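Local coordinates for protein phosphatidylserine synthase (Haemophilus influenzae, PDB 3HSI) that belongs to the phospholipase D superfamily, as a phosphatidylserine synthase with two family regions in one chain, at residues W60-A65 against A105-W110; I89-A94 against A200-D205. All coordinates share one frame; numbering follows the deposited sequence.

In the fold
From the N terminus, the chain leaves strand 52-56, passes through 60-65 and enters helix 64-79, then runs through strand 84-90 into 91-94 and on to helix 107-118. Interaction 1 closes this first loop, setting the start of helix 64-79 against the start of helix 107-118. Interaction 2 spans a longer one, from the end of strand 84-90 to short strand 202-203, which pairs with strand 127-130. The two loops cross, since 89-94 falls between the segments of interaction 1 while 200-205 lies beyond both. Their centres lie about 13 Å apart, and Ala-108 N probably hydrogen-bonds to Ala-94 O at 2.9 Å, joining both contacts beyond the C-terminal ends of parallel strands 52-56 and 84-90.

Interaction 1. Residues W60-A65 against A105-W110; sequences WQKDEA and ATNADW
Two helix N termini meet here: Gln-61 and Lys-62, just before helix 64-79, touch Asn-107 and Trp-110 in the first turn of helix 107-118. Asp-63 is the N-cap of the former helix, and Thr-106 and Asp-109 form a capping box on the latter. Asn-107 CG lies opposite the carbonyl carbon (chi1 -68°), which brings the amide to Gln-61 and Lys-62. Asn-107 OD1 accepts from Lys-62 N at 3.0 Å, the donor above the carbonyl plane, while Asn-107 ND2 gives a nearly straight bond to Gln-61 OE1 (3.1 Å). The amide planes are turned 75° apart, and Gln-61 OE1 also accepts from Arg-93. Water 1 accepts from Asn-107 ND2 and Trp-60 N. Lys-62 runs extended beyond CG, its NZ reaching Ala-105 O at 2.8 Å. Lys-62 CA lies over one face of the Trp-110 six-membered ring, 3.6 Å from the centroid, a CH-pi contact. Trp-60 CD1 comes to that ring's edge, 3.8 Å from Trp-110 CZ3, the indoles inclined at 44°. Both indole N-H groups are hydrogen-bonded outside the segments, Trp-60 NE1 to Gly-66 O and Trp-110 NE1 to Gln-67 OE1. With both amide ends engaged, the rotation of buried Asn-107 is fixed, and the ring contacts add an apolar side.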
loop_
_atom_site.group_PDB
_atom_site.type_symbol
_atom_site.label_atom_id
_atom_site.label_comp_id
_atom_site.label_asym_id
_atom_site.label_seq_id
_atom_site.Cartn_x
_atom_site.Cartn_y
_atom_site.Cartn_z
ATOM N N TRP C 60 -18.130 -16.132 3.721
ATOM C CA TRP C 60 -19.159 -17.123 3.748
ATOM C C TRP C 60 -20.471 -16.339 3.643
ATOM O O TRP C 60 -20.882 -15.636 4.568
ATOM C CB TRP C 60 -19.053 -17.920 5.036
ATOM C CG TRP C 60 -20.025 -19.017 5.192
ATOM C CD1 TRP C 60 -21.349 -19.011 4.849
ATOM C CD2 TRP C 60 -19.776 -20.281 5.816
ATOM N NE1 TRP C 60 -21.936 -20.199 5.210
ATOM C CE2 TRP C 60 -20.991 -20.998 5.802
ATOM C CE3 TRP C 60 -18.639 -20.873 6.393
ATOM C CZ2 TRP C 60 -21.109 -22.287 6.344
ATOM C CZ3 TRP C 60 -18.756 -22.157 6.936
ATOM C CH2 TRP C 60 -19.977 -22.855 6.883
ATOM N N GLN C 61 -21.106 -16.456 2.476
ATOM C CA GLN C 61 -22.209 -15.577 2.092
ATOM C C GLN C 61 -23.551 -16.056 2.636
ATOM O O GLN C 61 -23.823 -17.249 2.698
ATOM C CB GLN C 61 -22.272 -15.516 0.572
ATOM C CG GLN C 61 -23.240 -14.521 -0.005
ATOM C CD GLN C 61 -22.767 -13.081 0.190
ATOM O OE1 GLN C 61 -21.572 -12.815 0.348
ATOM N NE2 GLN C 61 -23.703 -12.155 0.190
ATOM N N LYS C 62 -24.394 -15.105 2.991
ATOM C CA LYS C 62 -25.755 -15.395 3.425
ATOM C C LYS C 62 -26.729 -15.985 2.368
ATOM O O LYS C 62 -27.923 -16.055 2.633
ATOM C CB LYS C 62 -26.377 -14.115 3.977
ATOM C CG LYS C 62 -26.307 -12.958 2.991
ATOM C CD LYS C 62 -27.051 -11.723 3.480
ATOM C CE LYS C 62 -27.384 -10.837 2.257
ATOM N NZ LYS C 62 -28.378 -9.776 2.569
ATOM N N ASP C 63 -26.276 -16.370 1.185
ATOM C CA ASP C 63 -27.225 -16.803 0.159
ATOM C C ASP C 63 -27.654 -18.260 0.415
ATOM O O ASP C 63 -27.424 -18.791 1.502
ATOM C CB ASP C 63 -26.619 -16.599 -1.234
ATOM C CG ASP C 63 -25.302 -17.363 -1.415
ATOM O OD1 ASP C 63 -25.060 -18.312 -0.628
ATOM O OD2 ASP C 63 -24.531 -17.041 -2.356
ATOM N N GLU C 64 -28.276 -18.907 -0.569
ATOM C CA GLU C 64 -28.878 -20.245 -0.336
ATOM C C GLU C 64 -27.876 -21.359 -0.074
ATOM O O GLU C 64 -28.146 -22.254 0.725
ATOM C CB GLU C 64 -29.799 -20.651 -1.483
ATOM C CG GLU C 64 -31.024 -19.792 -1.583
ATOM C CD GLU C 64 -30.862 -18.614 -2.558
ATOM O OE1 GLU C 64 -29.745 -18.067 -2.739
ATOM O OE2 GLU C 64 -31.890 -18.227 -3.151
ATOM N N ALA C 65 -26.752 -21.325 -0.778
ATOM C CA ALA C 65 -25.651 -22.266 -0.522
ATOM C C ALA C 65 -25.044 -22.042 0.887
ATOM O O ALA C 65 -24.848 -22.999 1.657
ATOM C CB ALA C 65 -24.578 -22.167 -1.622
ATOM N N ALA C 105 -28.762 -6.925 4.694
ATOM C CA ALA C 105 -28.054 -7.469 5.825
ATOM C C ALA C 105 -26.665 -7.908 5.352
ATOM O O ALA C 105 -26.515 -8.444 4.245
ATOM C CB ALA C 105 -28.826 -8.667 6.415
ATOM N N THR C 106 -25.659 -7.673 6.190
ATOM C CA THR C 106 -24.324 -8.168 5.921
ATOM C C THR C 106 -24.250 -9.618 6.354
ATOM O O THR C 106 -25.080 -10.106 7.123
ATOM C CB THR C 106 -23.265 -7.377 6.689
ATOM O OG1 THR C 106 -23.445 -7.610 8.080
ATOM C CG2 THR C 106 -23.374 -5.861 6.391
ATOM N N ASN C 107 -23.230 -10.298 5.865
ATOM C CA ASN C 107 -22.912 -11.635 6.322
ATOM C C ASN C 107 -22.838 -11.748 7.849
ATOM O O ASN C 107 -23.448 -12.667 8.441
ATOM C CB ASN C 107 -21.645 -12.135 5.622
ATOM C CG ASN C 107 -21.872 -12.376 4.133
ATOM O OD1 ASN C 107 -23.024 -12.526 3.678
ATOM N ND2 ASN C 107 -20.786 -12.456 3.373
ATOM N N ALA C 108 -22.134 -10.809 8.483
ATOM C CA ALA C 108 -22.090 -10.737 9.963
ATOM C C ALA C 108 -23.505 -10.644 10.598
ATOM O O ALA C 108 -23.827 -11.377 11.527
ATOM C CB ALA C 108 -21.181 -9.559 10.445
ATOM N N ASP C 109 -24.369 -9.788 10.060
ATOM C CA ASP C 109 -25.738 -9.692 10.585
ATOM C C ASP C 109 -26.409 -11.060 10.501
ATOM O O ASP C 109 -27.044 -11.505 11.458
ATOM C CB ASP C 109 -26.572 -8.658 9.825
ATOM C CG ASP C 109 -26.053 -7.267 9.987
ATOM O OD1 ASP C 109 -25.566 -6.951 11.087
ATOM O OD2 ASP C 109 -26.153 -6.466 9.025
ATOM N N TRP C 110 -26.227 -11.737 9.372
ATOM C CA TRP C 110 -26.796 -13.073 9.173
ATOM C C TRP C 110 -26.230 -14.170 10.134
ATOM O O TRP C 110 -26.982 -15.018 10.634
ATOM C CB TRP C 110 -26.748 -13.456 7.668
ATOM C CG TRP C 110 -27.146 -14.878 7.344
ATOM C CD1 TRP C 110 -28.407 -15.411 7.381
ATOM C CD2 TRP C 110 -26.274 -15.943 6.935
ATOM N NE1 TRP C 110 -28.374 -16.748 7.022
ATOM C CE2 TRP C 110 -27.077 -17.101 6.756
ATOM C CE3 TRP C 110 -24.889 -16.037 6.697
ATOM C CZ2 TRP C 110 -26.543 -18.326 6.348
ATOM C CZ3 TRP C 110 -24.366 -17.255 6.275
ATOM C CH2 TRP C 110 -25.192 -18.387 6.117
HETATM O O HOH W 1 -18.404 -13.412 5.100
#

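Interaction 2. Residues I89-A94 against A200-D205; sequences IDWHRA and AVYPLD
The indole of Trp-91 meets 200-205 through CE3 and CZ3 of its six-membered ring, and it does so obliquely: Leu-204 CD2 approaches CE3 of Trp-91 at 3.7 Å, and Tyr-202 CB approaches CZ3 of Trp-91 at the same 3.7 Å. At the edge of this indole, in its plane, lies His-92 CE1. The imidazole of His-92 in turn has Trp-91 CD1 over the centre of one face, 3.7 Å above the plane. On the pyrrole side, Trp-91 NE1 is hydrogen-bonded to Thr-212 OG1, which gives the buried indole N-H a partner.

Leu-204 buries the largest area of any residue in the contact, and its two methyls divide the work. While CD2 goes to the indole, Leu-204 CD1 points between Ala-94 and Ile-89, 3.5 Å from Ala-94 CB and 3.8 Å from Ile-89 CG1. Trp-91 carries its ring out to Leu-204 and Tyr-202 with CG opposite the backbone N (chi1 164°). No hydrogen bond crosses between the segments, so this meeting rests on apolar contacts.

Polar bonds within 89-94 hold its backbone. Asp-90 OD2 accepts from Arg-93 N at 2.9 Å through its anti lone pair, in a bond of 167°, and Ala-94 N donates to Asp-90 O. The turn thus held presents Trp-91 and Ala-94 to Leu-204. Tyr-111 of helix 107-118 also touches both Ile-89 and Leu-204, adding an aromatic neighbour from that helix.

In the fold, strand 84-90 pairs with strand 127-130, which also pairs with strand 202-203. The contact therefore joins the chain just after strand 84-90 to that around strand 202-203, with strand 127-130 between them in the sheet, and the Asp-90 bond to Arg-93 N is an Asx motif shaping the turn where strand 84-90 ends.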
loop_
_atom_site.group_PDB
_atom_site.type_symbol
_atom_site.label_atom_id
_atom_site.label_comp_id
_atom_site.label_asym_id
_atom_site.label_seq_id
_atom_site.Cartn_x
_atom_site.Cartn_y
_atom_site.Cartn_z
ATOM N N ILE C 89 -13.262 -15.839 8.743
ATOM C CA ILE C 89 -13.450 -15.158 7.466
ATOM C C ILE C 89 -12.887 -13.761 7.598
ATOM O O ILE C 89 -12.609 -13.296 8.706
ATOM C CB ILE C 89 -14.960 -15.118 6.966
ATOM C CG1 ILE C 89 -15.939 -14.508 8.011
ATOM C CG2 ILE C 89 -15.395 -16.478 6.433
ATOM C CD1 ILE C 89 -16.555 -15.489 9.041
ATOM N N ASP C 90 -12.718 -13.088 6.476
ATOM C CA ASP C 90 -12.158 -11.755 6.507
ATOM C C ASP C 90 -13.136 -10.847 7.281
ATOM O O ASP C 90 -14.351 -10.889 7.062
ATOM C CB ASP C 90 -11.911 -11.244 5.091
ATOM C CG ASP C 90 -11.229 -9.908 5.093
ATOM O OD1 ASP C 90 -9.977 -9.908 5.170
ATOM O OD2 ASP C 90 -11.947 -8.860 5.069
ATOM N N TRP C 91 -12.582 -10.065 8.196
ATOM C CA TRP C 91 -13.322 -9.132 9.024
ATOM C C TRP C 91 -14.064 -8.041 8.216
ATOM O O TRP C 91 -15.251 -7.858 8.432
ATOM C CB TRP C 91 -12.367 -8.513 10.012
ATOM C CG TRP C 91 -12.831 -7.278 10.696
ATOM C CD1 TRP C 91 -12.557 -5.965 10.331
ATOM C CD2 TRP C 91 -13.600 -7.207 11.899
ATOM N NE1 TRP C 91 -13.124 -5.103 11.234
ATOM C CE2 TRP C 91 -13.765 -5.829 12.206
ATOM C CE3 TRP C 91 -14.160 -8.169 12.751
ATOM C CZ2 TRP C 91 -14.487 -5.387 13.334
ATOM C CZ3 TRP C 91 -14.881 -7.733 13.888
ATOM C CH2 TRP C 91 -15.033 -6.346 14.157
ATOM N N HIS C 92 -13.376 -7.345 7.301
ATOM C CA HIS C 92 -14.005 -6.268 6.503
ATOM C C HIS C 92 -15.066 -6.819 5.521
ATOM O O HIS C 92 -16.171 -6.295 5.401
ATOM C CB HIS C 92 -12.959 -5.503 5.694
ATOM C CG HIS C 92 -11.851 -4.925 6.511
ATOM N ND1 HIS C 92 -12.015 -3.802 7.300
ATOM C CD2 HIS C 92 -10.554 -5.292 6.636
ATOM C CE1 HIS C 92 -10.869 -3.512 7.889
ATOM N NE2 HIS C 92 -9.968 -4.403 7.508
ATOM N N ARG C 93 -14.728 -7.904 4.841
ATOM C CA ARG C 93 -15.619 -8.482 3.850
ATOM C C ARG C 93 -16.934 -8.930 4.478
ATOM O O ARG C 93 -18.001 -8.762 3.874
ATOM C CB ARG C 93 -14.914 -9.601 3.060
ATOM C CG ARG C 93 -15.766 -10.294 2.011
ATOM C CD ARG C 93 -16.286 -9.326 0.928
ATOM N NE ARG C 93 -17.103 -10.066 -0.033
ATOM C CZ ARG C 93 -18.361 -10.455 0.189
ATOM N NH1 ARG C 93 -18.974 -10.154 1.347
ATOM N NH2 ARG C 93 -19.016 -11.139 -0.747
ATOM N N ALA C 94 -16.867 -9.435 5.703
ATOM C CA ALA C 94 -18.076 -9.919 6.395
ATOM C C ALA C 94 -19.055 -8.816 6.839
ATOM O O ALA C 94 -20.192 -9.110 7.192
ATOM C CB ALA C 94 -17.691 -10.808 7.598
ATOM N N ALA C 200 -7.080 -8.991 18.166
ATOM C CA ALA C 200 -7.485 -8.392 16.870
ATOM C C ALA C 200 -8.636 -9.082 16.213
ATOM O O ALA C 200 -9.346 -8.464 15.435
ATOM C CB ALA C 200 -6.329 -8.340 15.895
ATOM N N VAL C 201 -8.788 -10.376 16.495
ATOM C CA VAL C 201 -9.818 -11.228 15.907
ATOM C C VAL C 201 -11.065 -11.240 16.809
ATOM O O VAL C 201 -10.957 -11.490 18.014
ATOM C CB VAL C 201 -9.235 -12.623 15.700
ATOM C CG1 VAL C 201 -10.292 -13.635 15.270
ATOM C CG2 VAL C 201 -8.078 -12.537 14.662
ATOM N N TYR C 202 -12.226 -10.917 16.243
ATOM C CA TYR C 202 -13.477 -10.835 16.992
ATOM C C TYR C 202 -14.551 -11.717 16.407
ATOM O O TYR C 202 -14.590 -11.892 15.182
ATOM C CB TYR C 202 -13.988 -9.399 17.026
ATOM C CG TYR C 202 -13.115 -8.522 17.881
ATOM C CD1 TYR C 202 -13.407 -8.345 19.227
ATOM C CD2 TYR C 202 -11.966 -7.910 17.356
ATOM C CE1 TYR C 202 -12.588 -7.573 20.032
ATOM C CE2 TYR C 202 -11.144 -7.142 18.157
ATOM C CZ TYR C 202 -11.468 -6.971 19.487
ATOM O OH TYR C 202 -10.687 -6.199 20.312
ATOM N N PRO C 203 -15.424 -12.276 17.274
ATOM C CA PRO C 203 -16.555 -13.064 16.799
ATOM C C PRO C 203 -17.484 -12.167 15.991
ATOM O O PRO C 203 -17.733 -11.030 16.379
ATOM C CB PRO C 203 -17.255 -13.529 18.095
ATOM C CG PRO C 203 -16.773 -12.608 19.153
ATOM C CD PRO C 203 -15.406 -12.165 18.748
ATOM N N LEU C 204 -17.930 -12.656 14.845
ATOM C CA LEU C 204 -18.855 -11.921 14.014
ATOM C C LEU C 204 -20.304 -12.321 14.258
ATOM O O LEU C 204 -21.214 -11.660 13.751
ATOM C CB LEU C 204 -18.507 -12.125 12.544
ATOM C CG LEU C 204 -17.212 -11.452 12.089
ATOM C CD1 LEU C 204 -16.801 -12.042 10.780
ATOM C CD2 LEU C 204 -17.304 -9.921 12.018
ATOM N N ASP C 205 -20.520 -13.386 15.029
ATOM C CA ASP C 205 -21.862 -13.858 15.275
ATOM C C ASP C 205 -22.436 -13.336 16.602
ATOM O O ASP C 205 -23.256 -13.990 17.204
ATOM C CB ASP C 205 -21.930 -15.396 15.201
ATOM C CG ASP C 205 -20.908 -16.085 16.115
ATOM O OD1 ASP C 205 -20.269 -15.409 16.963
ATOM O OD2 ASP C 205 -20.767 -17.326 15.998
#